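Long-range contacts in bacterial leucyl aminopeptidase (Legionella pneumophila, PDB 6ESL), which probably removes N-terminal amino acids, leucine among them, from peptides as a secreted zinc-dependent aminopeptidase of family M28: residues Thr286-Asp291 with Asp356-Ile361; Asn293-Trp298 with His321-Tyr326; Trp298-Tyr303 with Ser327-Gly332. All coordinates share one frame; numbering follows the deposited sequence.

Contact 1: residues Thr286-Asp291 with Asp356-Ile361; sequences TGYRND and DHNPYI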
loop_
_atom_site.group_PDB
_atom_site.type_symbol
_atom_site.label_atom_id
_atom_site.label_comp_id
_atom_site.label_asym_id
_atom_site.label_seq_id
_atom_site.Cartn_x
_atom_site.Cartn_y
_atom_site.Cartn_z
ATOM N N THR B 286 -11.010 7.579 16.895
ATOM C CA THR B 286 -12.071 7.657 15.871
ATOM C C THR B 286 -12.914 8.936 15.935
ATOM O O THR B 286 -13.912 9.084 15.201
ATOM C CB THR B 286 -13.041 6.467 16.024
ATOM O OG1 THR B 286 -13.751 6.552 17.244
ATOM C CG2 THR B 286 -12.341 5.129 15.847
ATOM N N GLY B 287 -12.516 9.881 16.779
ATOM C CA GLY B 287 -13.360 11.050 17.008
ATOM C C GLY B 287 -12.866 12.455 16.778
ATOM O O GLY B 287 -13.663 13.364 16.705
ATOM N N TYR B 288 -11.563 12.660 16.721
ATOM C CA TYR B 288 -11.043 14.006 16.570
ATOM C C TYR B 288 -10.827 14.310 15.173
ATOM O O TYR B 288 -10.205 13.502 14.408
ATOM C CB TYR B 288 -9.741 14.168 17.390
ATOM C CG TYR B 288 -9.090 15.556 17.209
ATOM C CD1 TYR B 288 -9.452 16.661 18.031
ATOM C CD2 TYR B 288 -8.093 15.737 16.258
ATOM C CE1 TYR B 288 -8.820 17.904 17.855
ATOM C CE2 TYR B 288 -7.483 16.961 16.091
ATOM C CZ TYR B 288 -7.880 18.026 16.901
ATOM O OH TYR B 288 -7.280 19.221 16.653
ATOM N N ARG B 289 -11.325 15.487 14.737
ATOM C CA ARG B 289 -11.118 15.976 13.406
ATOM C C ARG B 289 -10.220 17.168 13.470
ATOM O O ARG B 289 -10.381 18.044 14.315
ATOM C CB ARG B 289 -12.454 16.375 12.722
ATOM C CG ARG B 289 -13.224 15.207 12.116
ATOM C CD ARG B 289 -14.479 15.718 11.431
ATOM N NE ARG B 289 -15.224 14.610 10.861
ATOM C CZ ARG B 289 -16.383 14.750 10.247
ATOM N NH1 ARG B 289 -16.894 15.978 10.103
ATOM N NH2 ARG B 289 -16.981 13.683 9.732
ATOM N N ASN B 290 -9.224 17.187 12.603
ATOM C CA ASN B 290 -8.387 18.346 12.594
ATOM C C ASN B 290 -9.145 19.625 12.213
ATOM O O ASN B 290 -8.802 20.744 12.599
ATOM C CB ASN B 290 -7.314 18.066 11.558
ATOM C CG ASN B 290 -6.140 18.855 11.833
ATOM O OD1 ASN B 290 -5.555 18.679 12.952
ATOM N ND2 ASN B 290 -5.814 19.756 10.916
ATOM N N ASP B 291 -10.082 19.444 11.290
ATOM C CA ASP B 291 -10.970 20.516 10.783
ATOM C C ASP B 291 -12.352 19.866 10.832
ATOM O O ASP B 291 -12.591 18.886 10.138
ATOM C CB ASP B 291 -10.476 20.846 9.401
ATOM C CG ASP B 291 -11.367 21.805 8.638
ATOM O OD1 ASP B 291 -12.430 22.260 9.136
ATOM O OD2 ASP B 291 -10.949 22.091 7.490
ATOM N N ASP B 356 -1.071 15.596 12.100
ATOM C CA ASP B 356 -2.240 16.357 12.540
ATOM C C ASP B 356 -3.068 15.683 13.638
ATOM O O ASP B 356 -4.247 15.994 13.809
ATOM C CB ASP B 356 -3.138 16.689 11.344
ATOM C CG ASP B 356 -2.425 17.516 10.293
ATOM O OD1 ASP B 356 -1.234 17.833 10.490
ATOM O OD2 ASP B 356 -3.057 17.850 9.269
ATOM N N HIS B 357 -2.453 14.763 14.375
ATOM C CA HIS B 357 -3.134 14.028 15.446
ATOM C C HIS B 357 -3.575 14.929 16.606
ATOM O O HIS B 357 -2.992 15.994 16.833
ATOM C CB HIS B 357 -2.241 12.900 15.970
ATOM C CG HIS B 357 -1.115 13.373 16.835
ATOM N ND1 HIS B 357 -1.228 13.501 18.201
ATOM C CD2 HIS B 357 0.149 13.751 16.525
ATOM C CE1 HIS B 357 -0.083 13.936 18.698
ATOM N NE2 HIS B 357 0.769 14.095 17.702
ATOM N N ASN B 358 -4.592 14.486 17.347
ATOM C CA ASN B 358 -5.148 15.275 18.448
ATOM C C ASN B 358 -4.057 15.655 19.436
ATOM O O ASN B 358 -3.237 14.824 19.826
ATOM C CB ASN B 358 -6.257 14.498 19.159
ATOM C CG ASN B 358 -6.867 15.275 20.309
ATOM O OD1 ASN B 358 -6.469 16.406 20.590
ATOM N ND2 ASN B 358 -7.839 14.671 20.981
ATOM N N PRO B 359 -4.054 16.933 19.839
ATOM C CA PRO B 359 -3.020 17.510 20.703
ATOM C C PRO B 359 -3.327 17.292 22.181
ATOM O O PRO B 359 -2.499 17.613 23.035
ATOM C CB PRO B 359 -3.083 19.001 20.369
ATOM C CG PRO B 359 -4.488 19.224 19.924
ATOM C CD PRO B 359 -4.889 17.968 19.204
ATOM N N TYR B 360 -4.505 16.751 22.475
ATOM C CA TYR B 360 -4.900 16.498 23.842
ATOM C C TYR B 360 -4.723 15.085 24.317
ATOM O O TYR B 360 -4.892 14.786 25.443
ATOM C CB TYR B 360 -6.319 16.954 24.077
ATOM C CG TYR B 360 -6.567 18.324 23.568
ATOM C CD1 TYR B 360 -5.968 19.405 24.147
ATOM C CD2 TYR B 360 -7.379 18.530 22.484
ATOM C CE1 TYR B 360 -6.194 20.667 23.682
ATOM C CE2 TYR B 360 -7.612 19.783 22.000
ATOM C CZ TYR B 360 -7.021 20.850 22.607
ATOM O OH TYR B 360 -7.247 22.081 22.140
ATOM N N ILE B 361 -4.245 14.245 23.451
ATOM C CA ILE B 361 -3.995 12.861 23.752
ATOM C C ILE B 361 -2.983 12.734 24.921
ATOM O O ILE B 361 -2.070 13.515 25.043
ATOM C CB ILE B 361 -3.449 12.231 22.465
ATOM C CG1 ILE B 361 -2.162 12.885 22.031
ATOM C CG2 ILE B 361 -4.433 12.150 21.329
ATOM C CD1 ILE B 361 -1.565 12.087 20.902
#

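Contact 2: residues Asn293-Trp298 with His321-Tyr326; sequences NDPTMW and HVPVDY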
loop_
_atom_site.group_PDB
_atom_site.type_symbol
_atom_site.label_atom_id
_atom_site.label_comp_id
_atom_site.label_asym_id
_atom_site.label_seq_id
_atom_site.Cartn_x
_atom_site.Cartn_y
_atom_site.Cartn_z
ATOM N N ASN B 293 -15.020 20.488 9.395
ATOM C CA ASN B 293 -15.676 20.385 8.123
ATOM C C ASN B 293 -15.064 19.381 7.202
ATOM O O ASN B 293 -15.587 19.186 6.143
ATOM C CB ASN B 293 -15.641 21.768 7.405
ATOM C CG ASN B 293 -16.397 22.813 8.153
ATOM O OD1 ASN B 293 -15.973 23.973 8.148
ATOM N ND2 ASN B 293 -17.494 22.434 8.804
ATOM N N ASP B 294 -13.931 18.759 7.582
ATOM C CA ASP B 294 -13.227 17.844 6.666
ATOM C C ASP B 294 -13.346 16.451 7.238
ATOM O O ASP B 294 -12.725 16.177 8.293
ATOM C CB ASP B 294 -11.762 18.263 6.526
ATOM C CG ASP B 294 -10.971 17.335 5.671
ATOM O OD1 ASP B 294 -11.445 16.283 5.244
ATOM O OD2 ASP B 294 -9.836 17.727 5.362
ATOM N N PRO B 295 -14.119 15.574 6.573
ATOM C CA PRO B 295 -14.418 14.254 7.132
ATOM C C PRO B 295 -13.494 13.121 6.697
ATOM O O PRO B 295 -13.817 11.979 6.923
ATOM C CB PRO B 295 -15.824 14.044 6.613
ATOM C CG PRO B 295 -15.758 14.603 5.164
ATOM C CD PRO B 295 -14.820 15.786 5.281
ATOM N N THR B 296 -12.371 13.426 6.021
ATOM C CA THR B 296 -11.371 12.485 5.620
ATOM C C THR B 296 -11.032 11.463 6.714
ATOM O O THR B 296 -10.870 11.835 7.913
ATOM C CB THR B 296 -10.086 13.268 5.252
ATOM O OG1 THR B 296 -10.328 14.171 4.150
ATOM C CG2 THR B 296 -8.923 12.317 4.853
ATOM N N MET B 297 -10.910 10.213 6.315
ATOM C CA MET B 297 -10.446 9.150 7.169
ATOM C C MET B 297 -9.086 8.683 6.646
ATOM O O MET B 297 -8.862 8.668 5.478
ATOM C CB MET B 297 -11.489 7.988 7.228
ATOM C CG MET B 297 -12.829 8.459 7.852
ATOM S SD MET B 297 -14.191 7.273 7.524
ATOM C CE MET B 297 -13.796 6.130 8.804
ATOM N N TRP B 298 -8.200 8.306 7.553
ATOM C CA TRP B 298 -6.785 8.065 7.275
ATOM C C TRP B 298 -6.472 6.580 7.383
ATOM O O TRP B 298 -6.831 5.950 8.351
ATOM C CB TRP B 298 -5.935 8.910 8.232
ATOM C CG TRP B 298 -6.059 10.349 7.939
ATOM C CD1 TRP B 298 -7.064 11.210 8.421
ATOM C CD2 TRP B 298 -5.188 11.180 7.142
ATOM N NE1 TRP B 298 -6.845 12.471 7.941
ATOM C CE2 TRP B 298 -5.692 12.495 7.199
ATOM C CE3 TRP B 298 -3.993 10.963 6.467
ATOM C CZ2 TRP B 298 -5.111 13.542 6.543
ATOM C CZ3 TRP B 298 -3.363 12.071 5.839
ATOM C CH2 TRP B 298 -3.921 13.318 5.896
ATOM N N HIS B 321 -18.378 7.311 2.007
ATOM C CA HIS B 321 -18.483 8.492 1.146
ATOM C C HIS B 321 -17.808 9.722 1.753
ATOM O O HIS B 321 -18.344 10.790 1.687
ATOM C CB HIS B 321 -19.966 8.770 0.757
ATOM C CG HIS B 321 -20.598 7.625 0.042
ATOM N ND1 HIS B 321 -21.690 6.941 0.535
ATOM C CD2 HIS B 321 -20.267 7.025 -1.129
ATOM C CE1 HIS B 321 -22.014 5.973 -0.309
ATOM N NE2 HIS B 321 -21.154 5.995 -1.317
ATOM N N VAL B 322 -16.567 9.519 2.248
ATOM C CA VAL B 322 -15.692 10.602 2.610
ATOM C C VAL B 322 -14.316 10.360 1.947
ATOM O O VAL B 322 -14.020 9.251 1.496
ATOM C CB VAL B 322 -15.571 10.704 4.133
ATOM C CG1 VAL B 322 -16.961 11.018 4.753
ATOM C CG2 VAL B 322 -14.913 9.467 4.717
ATOM N N PRO B 323 -13.469 11.406 1.853
ATOM C CA PRO B 323 -12.124 11.183 1.303
ATOM C C PRO B 323 -11.270 10.227 2.223
ATOM O O PRO B 323 -11.516 10.062 3.426
ATOM C CB PRO B 323 -11.529 12.601 1.254
ATOM C CG PRO B 323 -12.762 13.571 1.261
ATOM C CD PRO B 323 -13.716 12.822 2.198
ATOM N N VAL B 324 -10.256 9.622 1.617
ATOM C CA VAL B 324 -9.272 8.799 2.253
ATOM C C VAL B 324 -7.917 9.426 2.033
ATOM O O VAL B 324 -7.657 9.951 0.972
ATOM C CB VAL B 324 -9.176 7.440 1.599
ATOM C CG1 VAL B 324 -8.145 6.555 2.309
ATOM C CG2 VAL B 324 -10.527 6.748 1.669
ATOM N N ASP B 325 -7.069 9.403 3.012
ATOM C CA ASP B 325 -5.693 9.840 2.811
ATOM C C ASP B 325 -4.858 8.855 3.700
ATOM O O ASP B 325 -5.409 7.986 4.394
ATOM C CB ASP B 325 -5.534 11.287 3.190
ATOM C CG ASP B 325 -4.317 11.971 2.506
ATOM O OD1 ASP B 325 -3.448 11.255 1.974
ATOM O OD2 ASP B 325 -4.252 13.208 2.511
ATOM N N TYR B 326 -3.556 8.962 3.577
ATOM C CA TYR B 326 -2.561 7.966 4.050
ATOM C C TYR B 326 -1.498 8.601 4.931
ATOM O O TYR B 326 -1.064 9.768 4.746
ATOM C CB TYR B 326 -1.856 7.305 2.838
ATOM C CG TYR B 326 -2.832 6.714 1.863
ATOM C CD1 TYR B 326 -3.413 5.466 2.047
ATOM C CD2 TYR B 326 -3.299 7.493 0.807
ATOM C CE1 TYR B 326 -4.404 4.989 1.165
ATOM C CE2 TYR B 326 -4.290 7.030 -0.048
ATOM C CZ TYR B 326 -4.815 5.775 0.113
ATOM O OH TYR B 326 -5.793 5.323 -0.814
#

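Contact 3: residues Trp298-Tyr303 with Ser327-Gly332; sequences WVFTDY and SRCGYG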
loop_
_atom_site.group_PDB
_atom_site.type_symbol
_atom_site.label_atom_id
_atom_site.label_comp_id
_atom_site.label_asym_id
_atom_site.label_seq_id
_atom_site.Cartn_x
_atom_site.Cartn_y
_atom_site.Cartn_z
ATOM N N TRP B 298 -8.200 8.306 7.553
ATOM C CA TRP B 298 -6.785 8.065 7.275
ATOM C C TRP B 298 -6.472 6.580 7.383
ATOM O O TRP B 298 -6.831 5.950 8.351
ATOM C CB TRP B 298 -5.935 8.910 8.232
ATOM C CG TRP B 298 -6.059 10.349 7.939
ATOM C CD1 TRP B 298 -7.064 11.210 8.421
ATOM C CD2 TRP B 298 -5.188 11.180 7.142
ATOM N NE1 TRP B 298 -6.845 12.471 7.941
ATOM C CE2 TRP B 298 -5.692 12.495 7.199
ATOM C CE3 TRP B 298 -3.993 10.963 6.467
ATOM C CZ2 TRP B 298 -5.111 13.542 6.543
ATOM C CZ3 TRP B 298 -3.363 12.071 5.839
ATOM C CH2 TRP B 298 -3.921 13.318 5.896
ATOM N N VAL B 299 -5.764 6.031 6.399
ATOM C CA VAL B 299 -5.332 4.667 6.421
ATOM C C VAL B 299 -3.852 4.694 6.693
ATOM O O VAL B 299 -3.065 5.339 5.910
ATOM C CB VAL B 299 -5.698 3.962 5.073
ATOM C CG1 VAL B 299 -5.157 2.544 4.981
ATOM C CG2 VAL B 299 -7.202 3.828 4.943
ATOM N N PHE B 300 -3.426 4.001 7.752
ATOM C CA PHE B 300 -2.046 3.936 8.160
ATOM C C PHE B 300 -1.302 2.824 7.410
ATOM O O PHE B 300 -1.748 1.729 7.281
ATOM C CB PHE B 300 -1.838 3.901 9.674
ATOM C CG PHE B 300 -1.949 5.251 10.262
ATOM C CD1 PHE B 300 -3.187 5.928 10.240
ATOM C CD2 PHE B 300 -0.834 6.002 10.571
ATOM C CE1 PHE B 300 -3.306 7.286 10.629
ATOM C CE2 PHE B 300 -0.938 7.371 10.964
ATOM C CZ PHE B 300 -2.178 7.974 11.067
ATOM N N THR B 301 -0.214 3.244 6.779
ATOM C CA THR B 301 0.587 2.371 5.938
ATOM C C THR B 301 1.796 1.681 6.579
ATOM O O THR B 301 2.441 0.857 5.928
ATOM C CB THR B 301 1.012 3.128 4.668
ATOM O OG1 THR B 301 1.912 4.182 5.024
ATOM C CG2 THR B 301 -0.215 3.737 3.996
ATOM N N ASP B 302 2.107 2.004 7.835
ATOM C CA ASP B 302 3.232 1.343 8.511
ATOM C C ASP B 302 2.643 0.281 9.474
ATOM O O ASP B 302 1.645 0.532 10.165
ATOM C CB ASP B 302 4.306 2.250 9.066
ATOM C CG ASP B 302 3.842 3.048 10.215
ATOM O OD1 ASP B 302 2.615 3.134 10.423
ATOM O OD2 ASP B 302 4.717 3.595 10.909
ATOM N N TYR B 303 3.274 -0.901 9.466
ATOM C CA TYR B 303 2.919 -2.087 10.272
ATOM C C TYR B 303 1.542 -2.641 9.976
ATOM O O TYR B 303 0.857 -3.175 10.852
ATOM C CB TYR B 303 3.139 -1.816 11.763
ATOM C CG TYR B 303 4.555 -1.313 11.946
ATOM C CD1 TYR B 303 5.642 -2.196 12.014
ATOM C CD2 TYR B 303 4.851 0.057 12.014
ATOM C CE1 TYR B 303 6.925 -1.726 12.151
ATOM C CE2 TYR B 303 6.148 0.496 12.188
ATOM C CZ TYR B 303 7.180 -0.391 12.225
ATOM O OH TYR B 303 8.451 0.111 12.397
ATOM N N SER B 327 -1.119 7.852 5.971
ATOM C CA SER B 327 -0.110 8.283 6.950
ATOM C C SER B 327 0.536 7.113 7.714
ATOM O O SER B 327 0.002 6.004 7.725
ATOM C CB SER B 327 -0.717 9.281 7.938
ATOM O OG SER B 327 0.243 9.707 8.888
ATOM N N ARG B 328 1.667 7.405 8.321
ATOM C CA ARG B 328 2.452 6.446 9.072
ATOM C C ARG B 328 2.559 6.895 10.503
ATOM O O ARG B 328 2.661 8.041 10.750
ATOM C CB ARG B 328 3.846 6.349 8.478
ATOM C CG ARG B 328 3.879 5.758 7.093
ATOM C CD ARG B 328 5.300 5.475 6.661
ATOM N NE ARG B 328 5.753 6.424 5.691
ATOM C CZ ARG B 328 7.003 6.569 5.270
ATOM N NH1 ARG B 328 7.267 7.491 4.358
ATOM N NH2 ARG B 328 7.992 5.845 5.754
ATOM N N CYS B 329 2.534 5.966 11.447
ATOM C CA CYS B 329 2.590 6.353 12.836
ATOM C C CYS B 329 3.690 5.672 13.662
ATOM O O CYS B 329 3.848 5.950 14.799
ATOM C CB CYS B 329 1.221 6.151 13.452
ATOM S SG CYS B 329 0.840 4.406 13.558
ATOM N N GLY B 330 4.467 4.818 13.051
ATOM C CA GLY B 330 5.718 4.406 13.628
ATOM C C GLY B 330 5.623 3.127 14.420
ATOM O O GLY B 330 4.562 2.592 14.596
ATOM N N TYR B 331 6.773 2.653 14.878
ATOM C CA TYR B 331 6.878 1.399 15.582
ATOM C C TYR B 331 6.038 1.400 16.854
ATOM O O TYR B 331 6.036 2.339 17.559
ATOM C CB TYR B 331 8.331 1.139 15.942
ATOM C CG TYR B 331 8.589 -0.135 16.673
ATOM C CD1 TYR B 331 8.549 -1.336 16.036
ATOM C CD2 TYR B 331 8.889 -0.120 17.997
ATOM C CE1 TYR B 331 8.794 -2.506 16.707
ATOM C CE2 TYR B 331 9.136 -1.272 18.671
ATOM C CZ TYR B 331 9.094 -2.458 18.023
ATOM O OH TYR B 331 9.344 -3.584 18.705
ATOM N N GLY B 332 5.339 0.321 17.102
ATOM C CA GLY B 332 4.548 0.177 18.302
ATOM C C GLY B 332 3.365 1.121 18.372
ATOM O O GLY B 332 3.006 1.599 19.396
#

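Contact 1: residues Thr286-Asp291 with Asp356-Ile361
Tyr-288 and Asn-358 mark one of two close passes between irregular loop segments, their CA atoms 6.3 Å apart, while Asn-290 and Asp-356 form the other with a CA separation of 6.5 Å. No clear backbone hydrogen bond joins the loops, and the contact rests on side chains. Its main element is the stacking of the Tyr-288 ring on the Asn-358 amide. The phenol ring and the amide lie in nearly parallel planes, 8° apart, and the two side chains cross at about a right angle. CB of Asn-358 sits over one face, displaced toward the rim, in a CH-pi contact 3.8 Å from the centroid of the Tyr-288 ring. Both residues hold CG anti to their backbone N (chi1 177° for Tyr-288), which lays the phenol across the Asn-358 side chain.

Farther out along the ring, CD of Pro-359 approaches OH of Tyr-288 at 3.7 Å, adding an apolar contact at the hydroxyl end. The Asn-358 amide is fixed from its own loop as well: its OD1 accepts a hydrogen bond from the backbone N of Tyr-360 at 2.7 Å, forming an Asx turn. The donor stands above the carbonyl plane, and the N-H points almost straight at the oxygen (166°). Beside Tyr-288, the side chain of Asn-290 lies against CB of Asp-356.

The 286-291 loop follows strand 277-282 and leads to strand 297-300, whereas 356-361 lies between strand 346-350 and helix 373-391. Glu-351 accepts hydrogen bonds from the backbone N atoms of Gly-287 and Tyr-288, and Arg-289 forms a salt bridge with Glu-374 on helix 373-391, so that the 286-291 loop is held both to that helix and to the residue just after strand 346-350.

Contact 2: residues Asn293-Trp298 with His321-Tyr326
Trp-298 and Asp-325 lie side by side on one face of two parallel strands and point the same way, with indole and carboxylate planes 13° apart. CB of Asp-325 rests over the six-membered ring of Trp-298 in a CH-pi contact, 3.6 Å from its centroid, and OD2 of Asp-325 comes within 3.4 Å of CH2 of Trp-298. CG2 of Thr-296 covers the same face, while the backbone O of Tyr-326 meets the ring edge at CZ3.

Met-297 and Val-324 pair on the other face. There the Met-297 chain bends at chi3 (81°), and its SD meets CG2 of Val-322 at 3.6 Å. Ahead of the strands, Pro-295 and Val-322 slide past each other in opposite directions, CB of the proline 3.7 Å from CG1 of the valine. OG1 of Thr-296 lies against CB of Pro-323, where the two side chains cross at about a right angle.

These are the parallel strands of the beta-alpha-beta unit 297-300, 306-320, 324-327, the last outermost in the mixed sheet within this chain. Met-297 N donates to Pro-323 O at 3.0 Å, and Asp-325 N to Met-297 O at 3.1 Å. Asp-325 lays its CB methylene on the indole while its carboxylate takes polar partners: OD1 accepts from Tyr-326 N and forms a salt bridge with Lys-314 of the second subunit, which would probably favour the ionised state.

Contact 3: residues Trp298-Tyr303 with Ser327-Gly332
Trp-298 opens the contact lightly, the CE3 corner of its indole lying 4.0 Å from CB of Ser-327. At Val-299 the backbone takes over: its O accepts a hydrogen bond from Ser-327 N. Phe-300 then pairs with Ser-327 in a parallel bridge and brings its ring against the second segment. CB of Ser-327 stands over one face of that ring in a CH-pi contact, whereas N of Cys-329 lies at its edge, in plane. CB of Cys-329 packs at 3.5 Å from CE2 of Phe-300, and SG of Cys-329, bonded to Cys-333 in a disulfide, approaches obliquely, 4.7 Å from the centroid of the Phe-300 ring.

Thr-301 N closes the ladder by donating to Ser-327 O at 2.9 Å. This pairing joins the two parallel strands of the beta-alpha-beta unit 297-300, 306-320, 324-327, at the edge of the mixed sheet. OG1 of Thr-301 meets CG of Arg-328 at 3.3 Å just as the backbones leave the sheet.

At Asp-302 a carboxylate takes over from the strand pairing. Its CG sits between the backbone N and the carbonyl carbon (chi1 69°), directing the carboxylate at the backbone N of Cys-329: OD1 receives that N on its syn side but well out of the carboxylate plane, at 3.0 Å and nearly straight at 169°. OD2 is hydrogen-bonded to OG of Ser-106 of the second subunit. Last comes Tyr-303, whose CE2 lies 3.5 Å from Tyr-331 N; its hydroxyl reaches the edge of the Tyr-331 ring and hydrogen-bonds the backbone of Gly-104 and Ser-106 of the second subunit.

In the fold
The three contacts lie in the M28 peptidase part of the chain. Contacts 2 and 3 share Trp-298 and follow neighbouring parallel strands 297-300 and 324-327 of the mixed sheet; their centres are about 16 Å apart and their segments alternate along the chain. Both touch the second subunit, so this sheet edge belongs to the dimer interface. Contact 1 closes the longer loop in which the other two are nested. Its centre is about 13 Å from that of contact 2, which it touches where Arg-289 packs on Pro-295, and about 16 Å from that of contact 3. The loops of contacts 1 and 3 approach the zinc site, the side chains of His-357 and Cys-329 each about 9 Å from a zinc ion.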